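Local coordinates for phospho-2-dehydro-3-deoxyheptonate aldolase (Francisella tularensis, PDB 3TQK), which probably catalyses the stereospecific condensation of phosphoenolpyruvate with erythrose 4-phosphate to give DAHP, the first step of chorismate biosynthesis, at residues 266-277 against 322-333; 154-164 against 178-186. All blocks are in the same frame, centred on the assembly; numbering follows the deposited sequence.

Interaction 1. Residues 266-277 against 322-333. With MN (manganese (II) ion), chain B.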
loop_
_atom_site.group_PDB
_atom_site.type_symbol
_atom_site.label_atom_id
_atom_site.label_comp_id
_atom_site.label_asym_id
_atom_site.label_seq_id
_atom_site.Cartn_x
_atom_site.Cartn_y
_atom_site.Cartn_z
ATOM N N HIS A 266 3.854 -11.788 16.284
ATOM C CA HIS A 266 4.096 -10.377 15.934
ATOM C C HIS A 266 3.738 -9.425 17.079
ATOM O O HIS A 266 4.263 -9.574 18.179
ATOM C CB HIS A 266 3.404 -10.033 14.610
ATOM C CG HIS A 266 3.804 -10.944 13.494
ATOM N ND1 HIS A 266 2.984 -11.949 13.026
ATOM C CD2 HIS A 266 4.964 -11.048 12.802
ATOM C CE1 HIS A 266 3.611 -12.610 12.067
ATOM N NE2 HIS A 266 4.818 -12.091 11.922
ATOM N N GLY A 267 2.848 -8.469 16.837
ATOM C CA GLY A 267 2.518 -7.478 17.860
ATOM C C GLY A 267 1.869 -8.026 19.122
ATOM O O GLY A 267 1.986 -7.419 20.194
ATOM N N ASN A 268 1.179 -9.159 19.021
ATOM C CA ASN A 268 0.486 -9.711 20.195
ATOM C C ASN A 268 1.420 -10.458 21.155
ATOM O O ASN A 268 1.251 -10.384 22.374
ATOM C CB ASN A 268 -0.699 -10.597 19.774
ATOM C CG ASN A 268 -1.954 -9.796 19.478
ATOM O OD1 ASN A 268 -2.776 -10.177 18.642
ATOM N ND2 ASN A 268 -2.109 -8.688 20.168
ATOM N N SER A 269 2.398 -11.172 20.605
ATOM C CA SER A 269 3.443 -11.791 21.423
ATOM C C SER A 269 4.567 -10.792 21.699
ATOM O O SER A 269 5.486 -11.077 22.475
ATOM C CB SER A 269 4.005 -13.045 20.741
ATOM O OG SER A 269 4.852 -12.728 19.649
ATOM N N GLN A 270 4.473 -9.622 21.065
ATOM C CA GLN A 270 5.515 -8.587 21.088
ATOM C C GLN A 270 6.850 -9.146 20.583
ATOM O O GLN A 270 7.911 -8.841 21.115
ATOM C CB GLN A 270 5.625 -7.956 22.488
ATOM C CG GLN A 270 4.373 -7.161 22.879
ATOM C CD GLN A 270 4.306 -6.816 24.359
ATOM O OE1 GLN A 270 4.358 -7.697 25.226
ATOM N NE2 GLN A 270 4.163 -5.529 24.653
ATOM N N LYS A 271 6.773 -9.984 19.549
ATOM C CA LYS A 271 7.953 -10.581 18.905
ATOM C C LYS A 271 8.626 -11.705 19.738
ATOM O O LYS A 271 9.604 -12.322 19.289
ATOM C CB LYS A 271 8.984 -9.488 18.541
ATOM C CG LYS A 271 9.388 -9.460 17.063
ATOM C CD LYS A 271 8.569 -8.422 16.264
ATOM C CE LYS A 271 8.735 -8.571 14.741
ATOM N NZ LYS A 271 7.612 -9.345 14.114
ATOM N N ASP A 272 8.100 -11.970 20.934
ATOM C CA ASP A 272 8.632 -13.013 21.813
ATOM C C ASP A 272 7.930 -14.328 21.451
ATOM O O ASP A 272 6.742 -14.479 21.706
ATOM C CB ASP A 272 8.380 -12.631 23.281
ATOM C CG ASP A 272 9.200 -13.453 24.262
ATOM O OD1 ASP A 272 9.762 -14.490 23.864
ATOM O OD2 ASP A 272 9.279 -13.055 25.444
ATOM N N HIS A 273 8.655 -15.264 20.846
ATOM C CA HIS A 273 8.066 -16.552 20.447
ATOM C C HIS A 273 7.537 -17.403 21.621
ATOM O O HIS A 273 6.591 -18.184 21.455
ATOM C CB HIS A 273 9.042 -17.364 19.571
ATOM C CG HIS A 273 10.271 -17.842 20.289
ATOM N ND1 HIS A 273 11.312 -17.005 20.628
ATOM C CD2 HIS A 273 10.633 -19.079 20.706
ATOM C CE1 HIS A 273 12.257 -17.703 21.233
ATOM N NE2 HIS A 273 11.869 -18.964 21.294
ATOM N N SER A 274 8.123 -17.223 22.803
ATOM C CA SER A 274 7.724 -17.958 24.015
ATOM C C SER A 274 6.489 -17.359 24.704
ATOM O O SER A 274 6.090 -17.832 25.774
ATOM C CB SER A 274 8.883 -17.978 25.008
ATOM O OG SER A 274 9.216 -16.655 25.403
ATOM N N LYS A 275 5.918 -16.306 24.109
ATOM C CA LYS A 275 4.678 -15.703 24.591
ATOM C C LYS A 275 3.474 -16.160 23.774
ATOM O O LYS A 275 2.340 -15.953 24.201
ATOM C CB LYS A 275 4.755 -14.167 24.549
ATOM C CG LYS A 275 5.697 -13.539 25.565
ATOM C CD LYS A 275 5.086 -13.471 26.975
ATOM C CE LYS A 275 4.471 -12.093 27.293
ATOM N NZ LYS A 275 4.364 -11.856 28.778
ATOM N N GLN A 276 3.710 -16.760 22.603
ATOM C CA GLN A 276 2.605 -17.174 21.708
ATOM C C GLN A 276 1.624 -18.071 22.446
ATOM O O GLN A 276 0.406 -17.878 22.362
ATOM C CB GLN A 276 3.127 -17.903 20.461
ATOM C CG GLN A 276 3.787 -16.990 19.423
ATOM C CD GLN A 276 4.106 -17.708 18.113
ATOM O OE1 GLN A 276 3.209 -18.023 17.333
ATOM N NE2 GLN A 276 5.394 -17.963 17.868
ATOM N N ILE A 277 2.177 -19.027 23.193
ATOM C CA ILE A 277 1.386 -20.000 23.934
ATOM C C ILE A 277 0.551 -19.365 25.042
ATOM O O ILE A 277 -0.485 -19.908 25.413
ATOM C CB ILE A 277 2.280 -21.146 24.520
ATOM C CG1 ILE A 277 1.440 -22.400 24.795
ATOM C CG2 ILE A 277 3.027 -20.692 25.786
ATOM C CD1 ILE A 277 2.266 -23.644 25.135
ATOM N N ASP A 322 11.530 -13.843 11.787
ATOM C CA ASP A 322 10.984 -13.740 13.149
ATOM C C ASP A 322 11.147 -15.057 13.920
ATOM O O ASP A 322 11.271 -16.136 13.334
ATOM C CB ASP A 322 9.501 -13.316 13.150
ATOM C CG ASP A 322 9.270 -11.877 12.622
ATOM O OD1 ASP A 322 10.151 -10.996 12.791
ATOM O OD2 ASP A 322 8.179 -11.632 12.066
ATOM N N LYS A 323 11.154 -14.946 15.241
ATOM C CA LYS A 323 11.288 -16.105 16.113
ATOM C C LYS A 323 10.030 -16.970 16.049
ATOM O O LYS A 323 8.911 -16.463 16.137
ATOM C CB LYS A 323 11.582 -15.656 17.553
ATOM C CG LYS A 323 12.976 -15.026 17.719
ATOM C CD LYS A 323 13.186 -14.326 19.076
ATOM C CE LYS A 323 14.622 -13.800 19.201
ATOM N NZ LYS A 323 14.787 -12.760 20.253
ATOM N N CYS A 324 10.229 -18.271 15.862
ATOM C CA CYS A 324 9.141 -19.238 15.794
ATOM C C CYS A 324 9.248 -20.229 16.948
ATOM O O CYS A 324 10.350 -20.507 17.440
ATOM C CB CYS A 324 9.216 -20.010 14.477
ATOM S SG CYS A 324 9.053 -18.998 12.975
ATOM N N VAL A 325 8.107 -20.771 17.372
ATOM C CA VAL A 325 8.101 -21.911 18.295
ATOM C C VAL A 325 8.493 -23.188 17.541
ATOM O O VAL A 325 8.328 -23.272 16.327
ATOM C CB VAL A 325 6.735 -22.094 19.006
ATOM C CG1 VAL A 325 6.366 -20.835 19.770
ATOM C CG2 VAL A 325 5.625 -22.461 18.013
ATOM N N ASP A 326 9.044 -24.171 18.249
ATOM C CA ASP A 326 9.348 -25.461 17.616
ATOM C C ASP A 326 8.058 -26.290 17.436
ATOM O O ASP A 326 6.985 -25.883 17.890
ATOM C CB ASP A 326 10.479 -26.226 18.347
ATOM C CG ASP A 326 10.156 -26.559 19.802
ATOM O OD1 ASP A 326 9.030 -27.018 20.090
ATOM O OD2 ASP A 326 11.058 -26.393 20.655
ATOM N N PHE A 327 8.165 -27.424 16.746
ATOM C CA PHE A 327 6.996 -28.252 16.425
ATOM C C PHE A 327 6.374 -28.911 17.657
ATOM O O PHE A 327 5.153 -29.002 17.772
ATOM C CB PHE A 327 7.352 -29.332 15.404
ATOM C CG PHE A 327 6.149 -29.965 14.766
ATOM C CD1 PHE A 327 5.480 -29.319 13.738
ATOM C CD2 PHE A 327 5.673 -31.190 15.205
ATOM C CE1 PHE A 327 4.368 -29.889 13.148
ATOM C CE2 PHE A 327 4.556 -31.767 14.620
ATOM C CZ PHE A 327 3.906 -31.113 13.593
ATOM N N GLU A 328 7.224 -29.382 18.562
ATOM C CA GLU A 328 6.771 -29.965 19.819
ATOM C C GLU A 328 5.801 -29.010 20.501
ATOM O O GLU A 328 4.706 -29.416 20.883
ATOM C CB GLU A 328 7.977 -30.258 20.713
ATOM C CG GLU A 328 7.674 -30.885 22.070
ATOM C CD GLU A 328 8.948 -31.212 22.834
ATOM O OE1 GLU A 328 10.037 -30.823 22.354
ATOM O OE2 GLU A 328 8.870 -31.852 23.905
ATOM N N GLU A 329 6.189 -27.739 20.612
ATOM C CA GLU A 329 5.347 -26.735 21.254
ATOM C C GLU A 329 4.084 -26.475 20.425
ATOM O O GLU A 329 3.012 -26.238 20.982
ATOM C CB GLU A 329 6.122 -25.429 21.498
ATOM C CG GLU A 329 5.458 -24.516 22.555
ATOM C CD GLU A 329 6.273 -23.269 22.936
ATOM O OE1 GLU A 329 7.504 -23.232 22.705
ATOM O OE2 GLU A 329 5.669 -22.326 23.495
ATOM N N THR A 330 4.218 -26.537 19.102
ATOM C CA THR A 330 3.079 -26.388 18.204
ATOM C C THR A 330 2.010 -27.469 18.417
ATOM O O THR A 330 0.818 -27.166 18.372
ATOM C CB THR A 330 3.511 -26.382 16.718
ATOM O OG1 THR A 330 4.547 -25.413 16.528
ATOM C CG2 THR A 330 2.336 -26.044 15.816
ATOM N N VAL A 331 2.433 -28.712 18.648
ATOM C CA VAL A 331 1.494 -29.796 18.939
ATOM C C VAL A 331 0.718 -29.503 20.228
ATOM O O VAL A 331 -0.487 -29.735 20.292
ATOM C CB VAL A 331 2.204 -31.170 19.050
ATOM C CG1 VAL A 331 1.265 -32.219 19.626
ATOM C CG2 VAL A 331 2.727 -31.611 17.689
ATOM N N LYS A 332 1.395 -28.973 21.243
ATOM C CA LYS A 332 0.714 -28.610 22.489
ATOM C C LYS A 332 -0.348 -27.549 22.243
ATOM O O LYS A 332 -1.418 -27.571 22.847
ATOM C CB LYS A 332 1.695 -28.094 23.553
ATOM C CG LYS A 332 2.138 -29.153 24.549
ATOM C CD LYS A 332 3.443 -29.846 24.133
ATOM C CE LYS A 332 4.674 -29.212 24.802
ATOM N NZ LYS A 332 4.952 -29.809 26.143
HETATM N N MSE A 333 -0.024 -26.609 21.371
HETATM C CA MSE A 333 -0.930 -25.528 21.054
HETATM C C MSE A 333 -2.163 -26.063 20.312
HETATM O O MSE A 333 -3.273 -25.625 20.578
HETATM C CB MSE A 333 -0.195 -24.450 20.257
HETATM C CG MSE A 333 0.873 -23.756 21.092
HETATM SE SE MSE A 333 2.079 -22.621 20.095
HETATM C CE MSE A 333 0.978 -21.004 20.082
HETATM MN MN MN B . 6.634 -12.967 10.945
HETATM O O HOH W 1 11.184 -12.325 16.651
HETATM O O HOH W 2 4.966 -19.869 22.882
#

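Interaction 2. Residues 154-164 against 178-186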
loop_
_atom_site.group_PDB
_atom_site.type_symbol
_atom_site.label_atom_id
_atom_site.label_comp_id
_atom_site.label_asym_id
_atom_site.label_seq_id
_atom_site.Cartn_x
_atom_site.Cartn_y
_atom_site.Cartn_z
ATOM N N ILE A 154 -3.736 -21.352 -3.354
ATOM C CA ILE A 154 -3.926 -20.720 -2.047
ATOM C C ILE A 154 -5.386 -20.859 -1.594
ATOM O O ILE A 154 -6.325 -20.504 -2.334
ATOM C CB ILE A 154 -3.545 -19.239 -2.102
ATOM C CG1 ILE A 154 -2.048 -19.104 -2.391
ATOM C CG2 ILE A 154 -3.921 -18.499 -0.804
ATOM C CD1 ILE A 154 -1.164 -19.853 -1.428
ATOM N N THR A 155 -5.541 -21.395 -0.380
ATOM C CA THR A 155 -6.831 -21.567 0.281
ATOM C C THR A 155 -7.263 -20.301 1.020
ATOM O O THR A 155 -8.429 -19.925 0.992
ATOM C CB THR A 155 -6.742 -22.691 1.298
ATOM O OG1 THR A 155 -6.618 -23.942 0.604
ATOM C CG2 THR A 155 -7.991 -22.704 2.224
ATOM N N TRP A 156 -6.306 -19.669 1.683
ATOM C CA TRP A 156 -6.551 -18.508 2.514
ATOM C C TRP A 156 -5.373 -17.571 2.364
ATOM O O TRP A 156 -4.232 -18.009 2.411
ATOM C CB TRP A 156 -6.647 -18.922 3.976
ATOM C CG TRP A 156 -6.819 -17.800 4.930
ATOM C CD1 TRP A 156 -7.997 -17.307 5.397
ATOM C CD2 TRP A 156 -5.791 -17.047 5.564
ATOM N NE1 TRP A 156 -7.765 -16.286 6.268
ATOM C CE2 TRP A 156 -6.416 -16.112 6.395
ATOM C CE3 TRP A 156 -4.394 -17.064 5.499
ATOM C CZ2 TRP A 156 -5.703 -15.203 7.156
ATOM C CZ3 TRP A 156 -3.689 -16.165 6.262
ATOM C CH2 TRP A 156 -4.342 -15.244 7.076
ATOM N N GLY A 157 -5.643 -16.285 2.196
ATOM C CA GLY A 157 -4.570 -15.304 2.037
ATOM C C GLY A 157 -4.711 -14.140 2.972
ATOM O O GLY A 157 -5.758 -13.957 3.569
ATOM N N ALA A 158 -3.660 -13.333 3.078
ATOM C CA ALA A 158 -3.666 -12.179 3.962
ATOM C C ALA A 158 -3.230 -10.913 3.256
ATOM O O ALA A 158 -2.375 -10.956 2.364
ATOM C CB ALA A 158 -2.761 -12.426 5.154
ATOM N N ILE A 159 -3.821 -9.789 3.678
ATOM C CA ILE A 159 -3.299 -8.465 3.390
ATOM C C ILE A 159 -2.620 -8.002 4.666
ATOM O O ILE A 159 -3.227 -8.021 5.743
ATOM C CB ILE A 159 -4.412 -7.487 2.990
ATOM C CG1 ILE A 159 -5.176 -8.019 1.767
ATOM C CG2 ILE A 159 -3.839 -6.095 2.692
ATOM C CD1 ILE A 159 -4.278 -8.288 0.553
ATOM N N GLY A 160 -1.358 -7.596 4.555
ATOM C CA GLY A 160 -0.551 -7.262 5.732
ATOM C C GLY A 160 -0.927 -5.947 6.376
ATOM O O GLY A 160 -1.669 -5.151 5.798
ATOM N N ALA A 161 -0.423 -5.726 7.584
ATOM C CA ALA A 161 -0.711 -4.517 8.344
ATOM C C ALA A 161 -0.298 -3.249 7.594
ATOM O O ALA A 161 -0.929 -2.201 7.734
ATOM C CB ALA A 161 -0.000 -4.566 9.700
ATOM N N ARG A 162 0.775 -3.357 6.816
ATOM C CA ARG A 162 1.344 -2.221 6.129
ATOM C C ARG A 162 0.593 -1.814 4.856
ATOM O O ARG A 162 0.823 -0.705 4.347
ATOM C CB ARG A 162 2.819 -2.492 5.822
ATOM C CG ARG A 162 3.694 -2.342 7.057
ATOM C CD ARG A 162 5.145 -2.641 6.811
ATOM N NE ARG A 162 5.693 -1.920 5.653
ATOM C CZ ARG A 162 6.994 -1.778 5.400
ATOM N NH1 ARG A 162 7.906 -2.282 6.232
ATOM N NH2 ARG A 162 7.393 -1.109 4.317
ATOM N N THR A 163 -0.288 -2.692 4.356
ATOM C CA THR A 163 -1.038 -2.427 3.129
ATOM C C THR A 163 -2.564 -2.442 3.335
ATOM O O THR A 163 -3.318 -2.438 2.363
ATOM C CB THR A 163 -0.640 -3.414 2.024
ATOM O OG1 THR A 163 -0.603 -4.735 2.556
ATOM C CG2 THR A 163 0.738 -3.070 1.475
ATOM N N VAL A 164 -3.003 -2.392 4.596
ATOM C CA VAL A 164 -4.415 -2.509 4.937
ATOM C C VAL A 164 -5.219 -1.279 4.493
ATOM O O VAL A 164 -6.407 -1.393 4.206
ATOM C CB VAL A 164 -4.625 -2.756 6.469
ATOM C CG1 VAL A 164 -4.254 -1.529 7.274
ATOM C CG2 VAL A 164 -6.081 -3.161 6.750
ATOM N N ALA A 178 -9.526 -17.079 -3.021
ATOM C CA ALA A 178 -9.225 -17.444 -1.639
ATOM C C ALA A 178 -10.005 -16.575 -0.654
ATOM O O ALA A 178 -10.365 -15.446 -0.962
ATOM C CB ALA A 178 -7.726 -17.298 -1.376
ATOM N N SER A 179 -10.271 -17.111 0.528
ATOM C CA SER A 179 -10.687 -16.273 1.642
ATOM C C SER A 179 -9.506 -15.366 2.006
ATOM O O SER A 179 -8.352 -15.748 1.809
ATOM C CB SER A 179 -11.098 -17.131 2.837
ATOM O OG SER A 179 -12.297 -17.828 2.572
ATOM N N ILE A 180 -9.795 -14.174 2.521
ATOM C CA ILE A 180 -8.762 -13.185 2.797
ATOM C C ILE A 180 -8.947 -12.555 4.176
ATOM O O ILE A 180 -10.015 -12.067 4.488
ATOM C CB ILE A 180 -8.776 -12.043 1.769
ATOM C CG1 ILE A 180 -8.586 -12.569 0.350
ATOM C CG2 ILE A 180 -7.692 -11.011 2.092
ATOM C CD1 ILE A 180 -7.229 -13.223 0.123
ATOM N N GLY A 181 -7.895 -12.560 4.983
ATOM C CA GLY A 181 -7.860 -11.804 6.214
ATOM C C GLY A 181 -7.044 -10.528 6.043
ATOM O O GLY A 181 -6.033 -10.519 5.330
ATOM N N PHE A 182 -7.497 -9.452 6.694
ATOM C CA PHE A 182 -6.838 -8.148 6.653
ATOM C C PHE A 182 -6.334 -7.803 8.042
ATOM O O PHE A 182 -7.119 -7.688 8.992
ATOM C CB PHE A 182 -7.823 -7.052 6.242
ATOM C CG PHE A 182 -8.326 -7.162 4.826
ATOM C CD1 PHE A 182 -9.283 -8.098 4.483
ATOM C CD2 PHE A 182 -7.868 -6.299 3.844
ATOM C CE1 PHE A 182 -9.766 -8.187 3.171
ATOM C CE2 PHE A 182 -8.364 -6.382 2.528
ATOM C CZ PHE A 182 -9.305 -7.321 2.204
ATOM N N LYS A 183 -5.031 -7.596 8.159
ATOM C CA LYS A 183 -4.423 -7.277 9.442
ATOM C C LYS A 183 -4.757 -5.851 9.872
ATOM O O LYS A 183 -4.895 -4.965 9.033
ATOM C CB LYS A 183 -2.910 -7.494 9.365
ATOM C CG LYS A 183 -2.542 -8.975 9.248
ATOM C CD LYS A 183 -1.116 -9.281 9.668
ATOM C CE LYS A 183 -1.047 -10.572 10.486
ATOM N NZ LYS A 183 0.316 -10.814 11.048
ATOM N N ASN A 184 -4.916 -5.624 11.171
ATOM C CA ASN A 184 -5.082 -4.261 11.647
ATOM C C ASN A 184 -3.789 -3.498 11.403
ATOM O O ASN A 184 -2.770 -4.096 11.059
ATOM C CB ASN A 184 -5.547 -4.205 13.100
ATOM C CG ASN A 184 -4.500 -4.661 14.090
ATOM O OD1 ASN A 184 -3.518 -3.961 14.340
ATOM N ND2 ASN A 184 -4.740 -5.806 14.709
ATOM N N ALA A 185 -3.852 -2.182 11.516
ATOM C CA ALA A 185 -2.719 -1.326 11.176
ATOM C C ALA A 185 -1.550 -1.478 12.156
ATOM O O ALA A 185 -1.736 -1.901 13.301
ATOM C CB ALA A 185 -3.174 0.137 11.105
ATOM N N THR A 186 -0.348 -1.097 11.712
ATOM C CA THR A 186 0.846 -1.228 12.556
ATOM C C THR A 186 0.710 -0.439 13.865
ATOM O O THR A 186 1.281 -0.827 14.880
ATOM C CB THR A 186 2.140 -0.829 11.810
ATOM O OG1 THR A 186 2.088 0.552 11.435
ATOM C CG2 THR A 186 2.344 -1.691 10.561
HETATM O O HOH W 3 -0.559 0.202 8.967
#

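Interaction 1. Residues 266-277 against 322-333
His266 and Asp322 meet at the manganese ion, at the C-terminal mouth of a TIM barrel, where metal-binding loops lead on to the last two barrel helices. NE2 of His266 binds the manganese at 2.2 Å and OD2 of Asp322 binds it at 2.3 Å; the imidazole and carboxylate planes stand 72° apart, with OD2 at the edge of the ring. Cys58 and Glu299 bind the same ion, while Asp263 takes the hydrogen bond of His266 ND1 and thereby helps fix the ring's rotation. Lys271, its chain bent at chi2 and chi4, brings NZ 3.1 Å from Asp322 OD2 in a weak hydrogen bond, part of a salt bridge that also takes in OD1, so metal and lysine both hold the carboxylate. Farther along, the imidazole of His273 lies against the aliphatic part of Lys323, ND1 being 3.4 Å from Lys323 CB; ND1 is buried here without a polar partner. Between helices 276-289 and 327-344, CG1 of Ile277, anti to its backbone nitrogen (chi1 -158°), reaches CG of Met333, a selenomethionine, while Glu329 OE2 lies 3.7 Å from Ile277 CB. A water donates to His273 O and to Glu329 OE2, the latter at 2.6 Å, and accepts from Ile277 N.

Interaction 2. Residues 154-164 against 178-186
Ile154 opens the contact by laying CG2 against CB of Ala178, 4.0 Å away, and Thr155 O then accepts a weak bond from Ser179 N. Trp156 extends its indole across the neighbouring strand because CG stands anti to the backbone nitrogen (chi1 177°): CD1 touches CB of Ser179, and NE1 lies 3.9 Å from Gly181 N and is hydrogen-bonded to NE2 of His227. Gly157 uses both backbone polar groups, donating to Ser179 O at 2.8 Å and accepting from Gly181 N, while CD1 of Ile180 packs on its CA. These are neighbouring parallel strands of the TIM barrel, 156-159 and 179-183, joined through helix 167-173 as a beta-alpha-beta unit. Ala158 points to the same side as Trp156, and its CA makes a CH...O contact with Gly181 O. Ile159, on the other side, lies alongside Phe182, its CG1 3.7 Å from Phe182 CE2, and helices 167-173 and 191-200 cover this pair. Lys183 N donates to Ile159 O, almost straight at 173°, whereas the amine of Lys183 turns off to a salt bridge with Asp263. Beyond the strand, CB of Ala161 and CG of Arg162 each touch CG2 of Thr186, whose OG1 is hydrogen-bonded to Glu165 of the second subunit. Val164 finishes the segment with CG2 against Lys183 O at 3.1 Å.

From the N terminus, interaction 2 comes first, closing a short loop in which helix 167-173 carries the chain from one barrel strand to the next. Strands 226-230 and 260-263 follow before interaction 1 opens, so the two contacts are in series and neither nest nor cross. Interaction 1 closes a longer loop, holding helix 276-289, strand 293-299 and the short strands 303-306 and 318-319, and ties the connections after strand 260-263 to the final helix. Their centres lie about 20 Å apart, yet they touch at the barrel mouth, where Lys183 NZ packs 3.5 Å from His266 ND1; the carboxylate of Asp263, at OD2, serves both and joins the strand pair to the manganese site.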